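Local structure of inner membrane protein (Salmonella typhimurium LT2, 2QJV) at residues 54-59 and 238-243; 68-73 and 98-103; 81-86 and 126-131; 117-122 and 142-147. The protein is uncharacterised but probably acts as a sugar isomerase, as a nickel-binding member of the KduI/IolB family with a cupin fold. The protein carries 2 engineered substitutions. All blocks are in the same frame, centred on the assembly; numbering follows the deposited sequence.

Interaction 1 (54-59 and 238-243)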
loop_
_atom_site.group_PDB
_atom_site.type_symbol
_atom_site.label_atom_id
_atom_site.label_comp_id
_atom_site.label_asym_id
_atom_site.label_seq_id
_atom_site.Cartn_x
_atom_site.Cartn_y
_atom_site.Cartn_z
ATOM N N VAL A 54 32.045 -0.366 16.859
ATOM C CA VAL A 54 32.273 1.074 16.710
ATOM C C VAL A 54 31.719 1.786 17.952
ATOM O O VAL A 54 30.540 1.613 18.319
ATOM C CB VAL A 54 31.667 1.647 15.426
ATOM C CG1 VAL A 54 31.926 3.196 15.357
ATOM C CG2 VAL A 54 32.208 0.911 14.164
ATOM N N LEU A 55 32.605 2.530 18.637
ATOM C CA LEU A 55 32.203 3.358 19.796
ATOM C C LEU A 55 31.701 4.693 19.236
ATOM O O LEU A 55 32.482 5.594 18.879
ATOM C CB LEU A 55 33.337 3.525 20.824
ATOM C CG LEU A 55 33.734 2.317 21.712
ATOM C CD1 LEU A 55 34.199 1.086 20.934
ATOM C CD2 LEU A 55 34.835 2.711 22.741
ATOM N N VAL A 56 30.388 4.762 19.068
ATOM C CA VAL A 56 29.727 5.936 18.487
ATOM C C VAL A 56 29.845 7.144 19.463
ATOM O O VAL A 56 30.063 8.289 19.063
ATOM C CB VAL A 56 28.226 5.669 18.073
ATOM C CG1 VAL A 56 27.624 6.980 17.473
ATOM C CG2 VAL A 56 28.041 4.418 17.123
ATOM N N ALA A 57 29.707 6.844 20.744
ATOM C CA ALA A 57 29.802 7.807 21.832
ATOM C C ALA A 57 30.083 7.059 23.148
ATOM O O ALA A 57 29.493 6.003 23.435
ATOM C CB ALA A 57 28.540 8.629 21.937
ATOM N N GLY A 58 31.012 7.590 23.930
ATOM C CA GLY A 58 31.336 7.009 25.202
ATOM C C GLY A 58 32.539 6.097 25.210
ATOM O O GLY A 58 33.193 5.866 24.194
ATOM N N LEU A 59 32.836 5.613 26.408
ATOM C CA LEU A 59 34.042 4.834 26.668
ATOM C C LEU A 59 33.700 3.406 27.045
ATOM O O LEU A 59 32.719 3.175 27.744
ATOM C CB LEU A 59 34.845 5.519 27.785
ATOM C CG LEU A 59 35.189 6.999 27.641
ATOM C CD1 LEU A 59 36.014 7.413 28.850
ATOM C CD2 LEU A 59 35.926 7.331 26.344
ATOM N N ASP A 238 21.989 19.378 11.550
ATOM C CA ASP A 238 23.195 18.680 11.105
ATOM C C ASP A 238 22.954 17.149 11.205
ATOM O O ASP A 238 22.227 16.644 12.083
ATOM C CB ASP A 238 24.440 19.087 11.901
ATOM C CG ASP A 238 24.915 20.487 11.621
ATOM O OD1 ASP A 238 24.692 21.059 10.532
ATOM O OD2 ASP A 238 25.531 21.015 12.545
ATOM N N ASN A 239 23.528 16.425 10.255
ATOM C CA ASN A 239 23.372 14.983 10.134
ATOM C C ASN A 239 24.728 14.255 10.226
ATOM O O ASN A 239 25.786 14.805 9.925
ATOM C CB ASN A 239 22.609 14.672 8.821
ATOM C CG ASN A 239 22.453 13.164 8.490
ATOM O OD1 ASN A 239 23.045 12.724 7.504
ATOM N ND2 ASN A 239 21.638 12.382 9.269
ATOM N N TYR A 240 24.642 13.034 10.722
ATOM C CA TYR A 240 25.698 12.089 10.819
ATOM C C TYR A 240 25.084 10.737 10.464
ATOM O O TYR A 240 23.919 10.476 10.785
ATOM C CB TYR A 240 26.278 12.055 12.250
ATOM C CG TYR A 240 27.046 10.805 12.612
ATOM C CD1 TYR A 240 26.362 9.659 13.055
ATOM C CD2 TYR A 240 28.429 10.736 12.504
ATOM C CE1 TYR A 240 27.023 8.491 13.358
ATOM C CE2 TYR A 240 29.119 9.576 12.861
ATOM C CZ TYR A 240 28.407 8.448 13.287
ATOM O OH TYR A 240 29.027 7.266 13.643
ATOM N N TYR A 241 25.844 9.900 9.771
ATOM C CA TYR A 241 25.479 8.488 9.648
ATOM C C TYR A 241 26.681 7.564 9.606
ATOM O O TYR A 241 27.753 7.923 9.117
ATOM C CB TYR A 241 24.515 8.190 8.469
ATOM C CG TYR A 241 24.923 8.735 7.115
ATOM C CD1 TYR A 241 25.897 8.089 6.332
ATOM C CD2 TYR A 241 24.310 9.882 6.600
ATOM C CE1 TYR A 241 26.253 8.573 5.098
ATOM C CE2 TYR A 241 24.662 10.378 5.371
ATOM C CZ TYR A 241 25.639 9.714 4.610
ATOM O OH TYR A 241 25.973 10.189 3.364
ATOM N N LEU A 242 26.484 6.384 10.212
ATOM C CA LEU A 242 27.430 5.294 10.223
ATOM C C LEU A 242 26.892 4.243 9.268
ATOM O O LEU A 242 25.729 3.813 9.401
ATOM C CB LEU A 242 27.614 4.726 11.629
ATOM C CG LEU A 242 28.503 3.518 11.846
ATOM C CD1 LEU A 242 29.993 3.813 11.524
ATOM C CD2 LEU A 242 28.335 3.031 13.311
ATOM N N ASN A 243 27.704 3.889 8.280
ATOM C CA ASN A 243 27.361 2.895 7.245
ATOM C C ASN A 243 28.150 1.625 7.373
ATOM O O ASN A 243 29.345 1.640 7.707
ATOM C CB ASN A 243 27.649 3.385 5.797
ATOM C CG ASN A 243 26.921 4.670 5.393
ATOM O OD1 ASN A 243 27.549 5.595 4.868
ATOM N ND2 ASN A 243 25.657 4.735 5.619
#
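Tyr240 is the first residue of 238-243 to meet the other segment. It comes in with the hydroxyl end of its ring. Tyr240 OH lies 4.1 Å from Val56 CG1, and Tyr240 CE1 is 4.4 Å from that methyl. The two side chains meet at a slant. With CG anti to the backbone N (chi1 160°), the ring is carried toward 54-59. The hydroxyl is not left without a polar partner in this apolar setting, because it hydrogen-bonds to Glu157. The ring also packs edge-to-face with Tyr159.

Two residues on, Leu242 makes the second half of the contact. One methyl does all the touching. Leu242 CD2 is 4.1 Å from Val54 CG1, and the two chains reach for each other tip to tip. The same Leu242 CD2 lies 4.1 Å from Val56 CG2. Val56 thus gives one branch to the tyrosine and the other to the leucine. The contact is plain van der Waals packing and is fully buried. Asn243 packs on Glu186, a nickel ligand, and hydrogen-bonds to Thr187 O.

Val56 lies at a corner of the chain, where Val56 and Ala57 form a classic beta bulge opposite Glu104. Strand 49-55 runs between strands 86-89 and 104-111 in one antiparallel sheet. Strand 238-246 runs between 154-160 and 181-193 in another. The contact joins the facing sides of these two sheets.

Interaction 2 (68-73 and 98-103)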
loop_
_atom_site.group_PDB
_atom_site.type_symbol
_atom_site.label_atom_id
_atom_site.label_comp_id
_atom_site.label_asym_id
_atom_site.label_seq_id
_atom_site.Cartn_x
_atom_site.Cartn_y
_atom_site.Cartn_z
ATOM N N PHE A 68 43.051 -7.206 25.729
ATOM C CA PHE A 68 42.186 -6.377 26.542
ATOM C C PHE A 68 42.473 -4.886 26.216
ATOM O O PHE A 68 43.605 -4.456 26.258
ATOM C CB PHE A 68 42.351 -6.718 28.027
ATOM C CG PHE A 68 41.479 -5.880 28.950
ATOM C CD1 PHE A 68 40.075 -5.983 28.905
ATOM C CD2 PHE A 68 42.055 -5.020 29.861
ATOM C CE1 PHE A 68 39.293 -5.224 29.749
ATOM C CE2 PHE A 68 41.275 -4.240 30.704
ATOM C CZ PHE A 68 39.889 -4.352 30.651
ATOM N N PHE A 69 41.437 -4.160 25.832
ATOM C CA PHE A 69 41.480 -2.728 25.503
ATOM C C PHE A 69 40.731 -2.021 26.617
ATOM O O PHE A 69 39.532 -2.178 26.749
ATOM C CB PHE A 69 40.832 -2.451 24.154
ATOM C CG PHE A 69 41.448 -3.242 23.019
ATOM C CD1 PHE A 69 42.612 -2.794 22.384
ATOM C CD2 PHE A 69 40.885 -4.455 22.618
ATOM C CE1 PHE A 69 43.210 -3.566 21.384
ATOM C CE2 PHE A 69 41.458 -5.208 21.614
ATOM C CZ PHE A 69 42.605 -4.763 20.989
ATOM N N TYR A 70 41.452 -1.260 27.431
ATOM C CA TYR A 70 40.844 -0.587 28.587
ATOM C C TYR A 70 40.407 0.848 28.321
ATOM O O TYR A 70 41.224 1.681 27.896
ATOM C CB TYR A 70 41.823 -0.551 29.756
ATOM C CG TYR A 70 41.251 0.122 31.008
ATOM C CD1 TYR A 70 40.180 -0.461 31.708
ATOM C CD2 TYR A 70 41.765 1.340 31.479
ATOM C CE1 TYR A 70 39.643 0.146 32.842
ATOM C CE2 TYR A 70 41.254 1.929 32.627
ATOM C CZ TYR A 70 40.189 1.337 33.301
ATOM O OH TYR A 70 39.683 1.944 34.431
ATOM N N ARG A 71 39.146 1.166 28.618
ATOM C CA ARG A 71 38.644 2.547 28.491
ATOM C C ARG A 71 39.016 3.207 27.171
ATOM O O ARG A 71 39.595 4.295 27.148
ATOM C CB ARG A 71 39.157 3.427 29.647
ATOM C CG ARG A 71 38.359 3.344 30.915
ATOM C CD ARG A 71 38.914 4.303 31.959
ATOM N NE ARG A 71 38.832 5.714 31.576
ATOM C CZ ARG A 71 37.834 6.552 31.862
ATOM N NH1 ARG A 71 36.755 6.187 32.559
ATOM N NH2 ARG A 71 37.934 7.802 31.449
ATOM N N ILE A 72 38.725 2.529 26.071
ATOM C CA ILE A 72 38.991 3.100 24.743
ATOM C C ILE A 72 37.790 3.996 24.399
ATOM O O ILE A 72 36.733 3.949 25.047
ATOM C CB ILE A 72 39.345 2.023 23.659
ATOM C CG1 ILE A 72 38.257 0.921 23.585
ATOM C CG2 ILE A 72 40.744 1.475 23.950
ATOM C CD1 ILE A 72 38.255 0.023 22.322
ATOM N N GLY A 73 37.968 4.840 23.403
ATOM C CA GLY A 73 36.965 5.822 23.037
ATOM C C GLY A 73 37.520 7.188 23.405
ATOM O O GLY A 73 38.624 7.302 23.937
ATOM N N THR A 98 32.388 -3.811 28.160
ATOM C CA THR A 98 31.907 -3.160 29.365
ATOM C C THR A 98 31.834 -1.636 29.136
ATOM O O THR A 98 32.809 -1.002 28.707
ATOM C CB THR A 98 32.819 -3.478 30.588
ATOM O OG1 THR A 98 32.900 -4.903 30.791
ATOM C CG2 THR A 98 32.312 -2.798 31.872
ATOM N N ALA A 99 30.680 -1.042 29.420
ATOM C CA ALA A 99 30.536 0.409 29.352
ATOM C C ALA A 99 31.270 1.064 30.566
ATOM O O ALA A 99 30.958 0.818 31.745
ATOM C CB ALA A 99 29.046 0.801 29.279
ATOM N N GLU A 100 32.268 1.886 30.264
ATOM C CA GLU A 100 33.053 2.595 31.298
ATOM C C GLU A 100 32.370 3.908 31.628
ATOM O O GLU A 100 32.462 4.390 32.747
ATOM C CB GLU A 100 34.517 2.749 30.854
ATOM C CG GLU A 100 35.251 1.406 30.656
ATOM C CD GLU A 100 35.456 0.601 31.926
ATOM O OE1 GLU A 100 35.223 1.105 33.055
ATOM O OE2 GLU A 100 35.878 -0.568 31.805
ATOM N N THR A 101 31.729 4.492 30.614
ATOM C CA THR A 101 30.816 5.599 30.759
ATOM C C THR A 101 29.536 5.096 30.102
ATOM O O THR A 101 29.489 3.980 29.580
ATOM C CB THR A 101 31.287 6.900 30.035
ATOM O OG1 THR A 101 31.235 6.698 28.613
ATOM C CG2 THR A 101 32.711 7.336 30.494
ATOM N N ASP A 102 28.491 5.921 30.103
ATOM C CA ASP A 102 27.315 5.617 29.265
ATOM C C ASP A 102 27.881 5.440 27.853
ATOM O O ASP A 102 28.807 6.177 27.436
ATOM C CB ASP A 102 26.258 6.714 29.331
ATOM C CG ASP A 102 25.521 6.778 30.679
ATOM O OD1 ASP A 102 25.665 5.886 31.563
ATOM O OD2 ASP A 102 24.768 7.757 30.861
ATOM N N LEU A 103 27.366 4.453 27.139
ATOM C CA LEU A 103 27.910 4.042 25.871
ATOM C C LEU A 103 26.884 3.779 24.777
ATOM O O LEU A 103 25.855 3.099 24.986
ATOM C CB LEU A 103 28.711 2.741 26.106
ATOM C CG LEU A 103 29.441 2.079 24.918
ATOM C CD1 LEU A 103 30.670 2.894 24.416
ATOM C CD2 LEU A 103 29.803 0.643 25.263
HETATM O O HOH W 1 36.335 3.489 33.923
#
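Arg71 lays the start of its side chain over Glu100. Arg71 CG is 3.7 Å from Glu100 CG and 3.9 Å from Glu100 CB, so aliphatic parts do the touching. The Arg71 chain then bends at chi3 (63°). Its guanidinium does not meet the carboxylate directly. Arg71 NH1 and Glu100 OE1 stay 5.3 Å apart, and one water spans them. It accepts from Arg71 NH1 at 3.1 Å, near the guanidinium plane, and donates to Glu100 OE1 at 2.8 Å. A second arginine conformer was modelled, so this bridge describes one state only.

Glu100 is bent as well, at chi2 (-66°). Its other oxygen, OE2, hydrogen-bonds to Ser61 OG, which also bonds to the backbone N of Arg71. Ser61 therefore links the carboxylate to the opposing backbone. Glu100 OE2 also lies 4.0 Å from Tyr70 CE1, and the tyrosine and glutamate chains cross at about a right angle. Arg71 CG covers one face of the Tyr70 ring, 3.6 Å above its plane and shifted toward the rim. Tyr70, Arg71 and Glu100 pack together at the protein surface, with Arg71 CG touching both of the others.

Across the small sheet of strands 60-61 and 98-99, Thr98 pairs with Ser61. Arg71 and Ile72 both face Ala60 from the loop 68-73. Arg71 has left-handed backbone angles there, and the arrangement is a G1 beta bulge.

Interaction 3 (81-86 and 126-131). With SO4 (sulfate ion), chain I.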
loop_
_atom_site.group_PDB
_atom_site.type_symbol
_atom_site.label_atom_id
_atom_site.label_comp_id
_atom_site.label_asym_id
_atom_site.label_seq_id
_atom_site.Cartn_x
_atom_site.Cartn_y
_atom_site.Cartn_z
ATOM N N ARG A 81 32.933 15.418 15.843
ATOM C CA ARG A 81 33.600 15.406 14.513
ATOM C C ARG A 81 35.078 14.981 14.594
ATOM O O ARG A 81 35.946 15.516 13.888
ATOM C CB ARG A 81 33.499 16.753 13.808
ATOM C CG ARG A 81 32.071 17.203 13.533
ATOM C CD ARG A 81 32.051 18.589 12.968
ATOM N NE ARG A 81 32.595 18.755 11.610
ATOM C CZ ARG A 81 31.912 18.603 10.471
ATOM N NH1 ARG A 81 30.632 18.288 10.456
ATOM N NH2 ARG A 81 32.522 18.821 9.320
ATOM N N ILE A 82 35.321 13.998 15.453
ATOM C CA ILE A 82 36.637 13.396 15.622
ATOM C C ILE A 82 36.430 11.894 15.428
ATOM O O ILE A 82 35.325 11.368 15.712
ATOM C CB ILE A 82 37.354 13.806 16.973
ATOM C CG1 ILE A 82 36.618 13.211 18.208
ATOM C CG2 ILE A 82 37.576 15.348 17.046
ATOM C CD1 ILE A 82 37.328 13.512 19.544
ATOM N N PRO A 83 37.446 11.185 14.865
ATOM C CA PRO A 83 37.193 9.775 14.581
ATOM C C PRO A 83 36.854 8.886 15.800
ATOM O O PRO A 83 37.345 9.119 16.903
ATOM C CB PRO A 83 38.500 9.314 13.904
ATOM C CG PRO A 83 39.111 10.554 13.359
ATOM C CD PRO A 83 38.772 11.612 14.358
ATOM N N ALA A 84 35.981 7.917 15.561
ATOM C CA ALA A 84 35.632 6.911 16.554
ATOM C C ALA A 84 36.816 5.960 16.791
ATOM O O ALA A 84 37.734 5.837 15.950
ATOM C CB ALA A 84 34.438 6.111 16.092
ATOM N N TYR A 85 36.810 5.364 17.982
ATOM C CA TYR A 85 37.572 4.171 18.259
ATOM C C TYR A 85 36.679 2.980 17.864
ATOM O O TYR A 85 35.462 2.989 18.099
ATOM C CB TYR A 85 37.952 4.021 19.736
ATOM C CG TYR A 85 39.081 4.901 20.177
ATOM C CD1 TYR A 85 38.904 6.279 20.333
ATOM C CD2 TYR A 85 40.322 4.356 20.492
ATOM C CE1 TYR A 85 39.961 7.092 20.773
ATOM C CE2 TYR A 85 41.362 5.142 20.945
ATOM C CZ TYR A 85 41.180 6.511 21.081
ATOM O OH TYR A 85 42.248 7.275 21.489
ATOM N N SER A 86 37.310 1.952 17.300
ATOM C CA SER A 86 36.646 0.726 16.913
ATOM C C SER A 86 37.555 -0.465 17.213
ATOM O O SER A 86 38.775 -0.325 17.352
ATOM C CB SER A 86 36.289 0.721 15.408
ATOM O OG SER A 86 35.592 1.908 15.076
ATOM N N VAL A 126 42.210 5.700 11.184
ATOM C CA VAL A 126 41.004 6.084 10.432
ATOM C C VAL A 126 41.387 7.122 9.387
ATOM O O VAL A 126 41.953 8.152 9.735
ATOM C CB VAL A 126 39.926 6.694 11.369
ATOM C CG1 VAL A 126 38.711 7.227 10.566
ATOM C CG2 VAL A 126 39.515 5.706 12.462
ATOM N N GLY A 127 41.112 6.856 8.109
ATOM C CA GLY A 127 41.372 7.833 7.062
ATOM C C GLY A 127 40.316 8.946 7.088
ATOM O O GLY A 127 39.133 8.658 7.009
ATOM N N VAL A 128 40.768 10.191 7.231
ATOM C CA VAL A 128 39.916 11.383 7.290
ATOM C C VAL A 128 39.999 12.081 5.951
ATOM O O VAL A 128 41.091 12.315 5.439
ATOM C CB VAL A 128 40.336 12.339 8.423
ATOM C CG1 VAL A 128 39.547 13.650 8.362
ATOM C CG2 VAL A 128 40.209 11.653 9.819
ATOM N N GLU A 129 38.845 12.367 5.348
ATOM C CA GLU A 129 38.787 13.062 4.063
ATOM C C GLU A 129 37.531 13.930 3.963
ATOM O O GLU A 129 36.526 13.683 4.623
ATOM C CB GLU A 129 38.886 12.085 2.873
ATOM C CG GLU A 129 37.837 11.012 2.850
ATOM C CD GLU A 129 37.850 10.126 1.578
ATOM O OE1 GLU A 129 38.633 10.425 0.641
ATOM O OE2 GLU A 129 37.061 9.137 1.525
ATOM N N HIS A 130 37.629 14.950 3.133
ATOM C CA HIS A 130 36.545 15.891 2.868
ATOM C C HIS A 130 36.170 15.623 1.425
ATOM O O HIS A 130 36.983 15.794 0.534
ATOM C CB HIS A 130 36.980 17.335 3.125
ATOM C CG HIS A 130 37.256 17.644 4.575
ATOM N ND1 HIS A 130 38.501 17.489 5.155
ATOM C CD2 HIS A 130 36.446 18.109 5.559
ATOM C CE1 HIS A 130 38.446 17.840 6.429
ATOM N NE2 HIS A 130 37.214 18.235 6.697
ATOM N N ARG A 131 34.939 15.201 1.207
ATOM C CA ARG A 131 34.457 14.871 -0.110
ATOM C C ARG A 131 33.557 16.011 -0.585
ATOM O O ARG A 131 32.928 16.680 0.217
ATOM C CB ARG A 131 33.733 13.541 -0.024
ATOM C CG ARG A 131 33.380 12.884 -1.335
ATOM C CD ARG A 131 32.897 11.466 -1.052
ATOM N NE ARG A 131 34.003 10.536 -0.789
ATOM C CZ ARG A 131 33.896 9.371 -0.143
ATOM N NH1 ARG A 131 32.737 8.974 0.384
ATOM N NH2 ARG A 131 34.976 8.612 0.015
HETATM S S SO4 I . 36.000 19.833 9.995
HETATM O O1 SO4 I . 37.287 19.186 9.664
HETATM O O2 SO4 I . 35.135 19.556 8.839
HETATM O O3 SO4 I . 36.143 21.292 10.136
HETATM O O4 SO4 I . 35.501 19.350 11.298
#
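Pro83 packs its ring on Val126, just before strand 127-131, and on Val128 within it. Both valines point toward segment 81-86. Pro83 CB is 3.9 Å from Val126 CB. Pro83 CG is 3.9 Å from Val128 CG2, and these two side chains cross at about a right angle. Val126 also sets its CG2 methyl 3.9 Å from Ala84 O.

Beyond this apolar patch, Arg81 and His130 turn their ends toward one sulfate, probably taken from the crystallisation liquor. Both flat groups present an edge, with the sulfur close to the plane of each. Arg81 bends at chi3 and grips the ion with two donors. Arg81 NE gives a nearly straight bond to sulfate O4 at 3.0 Å (175°), and Arg81 NH2 bonds to sulfate O2 at 2.8 Å. The N-H of His130 NE2 is a bifurcated donor to sulfate O1 (3.1 Å) and sulfate O2 (3.3 Å), with neither bond straight (150° and 148°). Sulfate O2 therefore takes a bond from each residue. The ion probably offsets the positive charge of the arginine and joins the two segments where their side chains do not touch.

Segment 81-86 leads into strand 86-89, and Tyr85 pairs by backbone hydrogen bond with Leu55 of strand 49-55. Strand 127-131 is an outermost strand of its sheet within this chain. Its inner neighbour is strand 138-142, where Leu139 packs against both Arg81 and His130.

Interaction 4 (117-122 and 142-147)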
loop_
_atom_site.group_PDB
_atom_site.type_symbol
_atom_site.label_atom_id
_atom_site.label_comp_id
_atom_site.label_asym_id
_atom_site.label_seq_id
_atom_site.Cartn_x
_atom_site.Cartn_y
_atom_site.Cartn_z
ATOM N N PRO A 117 43.867 -11.189 13.032
ATOM C CA PRO A 117 43.769 -11.066 14.474
ATOM C C PRO A 117 42.818 -9.970 14.927
ATOM O O PRO A 117 42.424 -9.089 14.133
ATOM C CB PRO A 117 45.207 -10.684 14.881
ATOM C CG PRO A 117 45.689 -9.875 13.739
ATOM C CD PRO A 117 45.093 -10.551 12.518
ATOM N N VAL A 118 42.409 -10.065 16.190
ATOM C CA VAL A 118 41.706 -8.992 16.836
ATOM C C VAL A 118 42.605 -7.733 16.728
ATOM O O VAL A 118 43.813 -7.818 16.923
ATOM C CB VAL A 118 41.450 -9.330 18.345
ATOM C CG1 VAL A 118 41.010 -8.077 19.161
ATOM C CG2 VAL A 118 40.465 -10.496 18.506
ATOM N N ARG A 119 42.048 -6.577 16.395
ATOM C CA ARG A 119 42.860 -5.355 16.397
ATOM C C ARG A 119 42.063 -4.107 16.732
ATOM O O ARG A 119 40.886 -4.004 16.419
ATOM C CB ARG A 119 43.591 -5.140 15.048
ATOM C CG ARG A 119 42.770 -4.672 13.887
ATOM C CD ARG A 119 43.625 -4.393 12.655
ATOM N NE ARG A 119 42.865 -3.696 11.600
ATOM C CZ ARG A 119 42.026 -4.251 10.728
ATOM N NH1 ARG A 119 41.754 -5.561 10.725
ATOM N NH2 ARG A 119 41.426 -3.464 9.843
ATOM N N LEU A 120 42.743 -3.157 17.359
ATOM C CA LEU A 120 42.212 -1.855 17.586
ATOM C C LEU A 120 42.314 -1.025 16.301
ATOM O O LEU A 120 43.317 -1.075 15.597
ATOM C CB LEU A 120 43.011 -1.114 18.671
ATOM C CG LEU A 120 42.482 0.242 19.171
ATOM C CD1 LEU A 120 41.093 0.124 19.866
ATOM C CD2 LEU A 120 43.509 0.912 20.091
ATOM N N ILE A 121 41.250 -0.298 15.988
ATOM C CA ILE A 121 41.280 0.712 14.920
ATOM C C ILE A 121 41.093 2.035 15.666
ATOM O O ILE A 121 39.977 2.489 15.920
ATOM C CB ILE A 121 40.216 0.540 13.815
ATOM C CG1 ILE A 121 40.218 -0.888 13.225
ATOM C CG2 ILE A 121 40.437 1.647 12.720
ATOM C CD1 ILE A 121 38.991 -1.213 12.368
ATOM N N SER A 122 42.209 2.644 16.036
ATOM C CA SER A 122 42.186 3.903 16.752
ATOM C C SER A 122 42.014 5.072 15.765
ATOM O O SER A 122 42.109 4.875 14.555
ATOM C CB SER A 122 43.469 4.065 17.560
ATOM O OG SER A 122 44.564 4.438 16.765
ATOM N N ASN A 142 36.928 7.025 7.216
ATOM C CA ASN A 142 37.036 5.634 6.738
ATOM C C ASN A 142 37.558 4.722 7.842
ATOM O O ASN A 142 38.776 4.524 8.006
ATOM C CB ASN A 142 37.902 5.573 5.465
ATOM C CG ASN A 142 37.235 6.275 4.285
ATOM O OD1 ASN A 142 37.746 7.277 3.752
ATOM N ND2 ASN A 142 36.069 5.782 3.900
ATOM N N ILE A 143 36.609 4.221 8.631
ATOM C CA ILE A 143 36.888 3.316 9.749
ATOM C C ILE A 143 37.471 1.969 9.255
ATOM O O ILE A 143 38.485 1.512 9.755
ATOM C CB ILE A 143 35.639 3.090 10.639
ATOM C CG1 ILE A 143 35.250 4.403 11.345
ATOM C CG2 ILE A 143 35.888 1.912 11.653
ATOM C CD1 ILE A 143 33.881 4.396 11.990
ATOM N N LEU A 144 36.843 1.375 8.254
ATOM C CA LEU A 144 37.242 0.093 7.739
ATOM C C LEU A 144 37.017 0.032 6.225
ATOM O O LEU A 144 36.016 -0.512 5.751
ATOM C CB LEU A 144 36.525 -1.039 8.490
ATOM C CG LEU A 144 37.004 -2.485 8.219
ATOM C CD1 LEU A 144 38.544 -2.606 8.208
ATOM C CD2 LEU A 144 36.338 -3.419 9.236
ATOM N N PRO A 145 37.916 0.672 5.466
ATOM C CA PRO A 145 37.790 0.697 4.003
ATOM C C PRO A 145 38.306 -0.570 3.325
ATOM O O PRO A 145 38.936 -1.403 3.975
ATOM C CB PRO A 145 38.672 1.863 3.603
ATOM C CG PRO A 145 39.726 1.928 4.690
ATOM C CD PRO A 145 39.101 1.416 5.928
ATOM N N ASP A 146 38.109 -0.666 2.009
ATOM C CA ASP A 146 38.562 -1.853 1.255
ATOM C C ASP A 146 40.088 -1.955 1.084
ATOM O O ASP A 146 40.568 -2.997 0.679
ATOM C CB ASP A 146 37.818 -2.013 -0.095
ATOM C CG ASP A 146 38.125 -0.933 -1.149
ATOM O OD1 ASP A 146 39.049 -0.090 -1.003
ATOM O OD2 ASP A 146 37.398 -0.988 -2.191
ATOM N N SER A 147 40.806 -0.883 1.422
ATOM C CA SER A 147 42.242 -0.833 1.440
ATOM C C SER A 147 42.841 -1.282 2.790
ATOM O O SER A 147 44.058 -1.321 2.915
ATOM C CB SER A 147 42.719 0.594 1.130
ATOM O OG SER A 147 42.065 1.499 2.007
#
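The guanidinium of Arg119 meets Leu144 at its edge. Arg119 NH2 is 3.4 Å from Leu144 CD1, a close approach, and the methyl lies near the guanidinium plane. The arginine leaves its strand with CG between the backbone N and the carbonyl carbon (chi1 75°). It then runs extended from CG to NE, which brings its end to Leu144. The polar duty of the group lies elsewhere, since NH1 hydrogen-bonds to the carbonyl O of Leu149. That bond probably helps fix the rotation of the guanidinium beside the leucine.

Segment 142-147 starts on the last residue of strand 138-142 and turns a corner at Ile143. There Ile143 and Leu144 both face Val155, forming a classic beta bulge. Strand 119-121 is an outermost strand, within this chain, of the sheet that holds 49-55 and 86-89, while 138-142 belongs to the second sheet. The contact joins the two sheets, consistent with a cupin-family beta sandwich.

Ile121 is buried and packs on the backbone and side chains of the turn. Ile121 CG2, anti to the backbone N, lies 3.6 Å from Ile143 O, and Ile121 CD1 lies 3.8 Å from it. Ile121 CD1 is also 4.5 Å from Ile143 CG2 and 4.4 Å from Leu144 CD1. Ile143 goes on to pack against Ser86 of strand 86-89 and against Cys52 and Val54 of strand 49-55.

Interactions 1, 3 and 4 lie along one interface between two sheets, and interaction 2 is at the surface. Interactions 1 and 3 have centres about 10 Å apart, joined by the backbone bond from Leu55 N to Tyr85 O (2.9 Å). Ile143 of interaction 4 reaches interaction 1, with Ile143 CD1 4.0 Å from Leu242 CD1. Interactions 3 and 4 share both sheets: Ser86 O bonds to Ile121 N and Gly127 O to Asn142 N, each at 2.8 Å. Interaction 2 meets interaction 1 through Leu59 O and Glu100 N (2.9 Å). The Leu242 side chain is about 13 Å from a bound nickel, so interaction 1 does not touch the metal; its link toward the nickel ligand Glu186 is through Asn243.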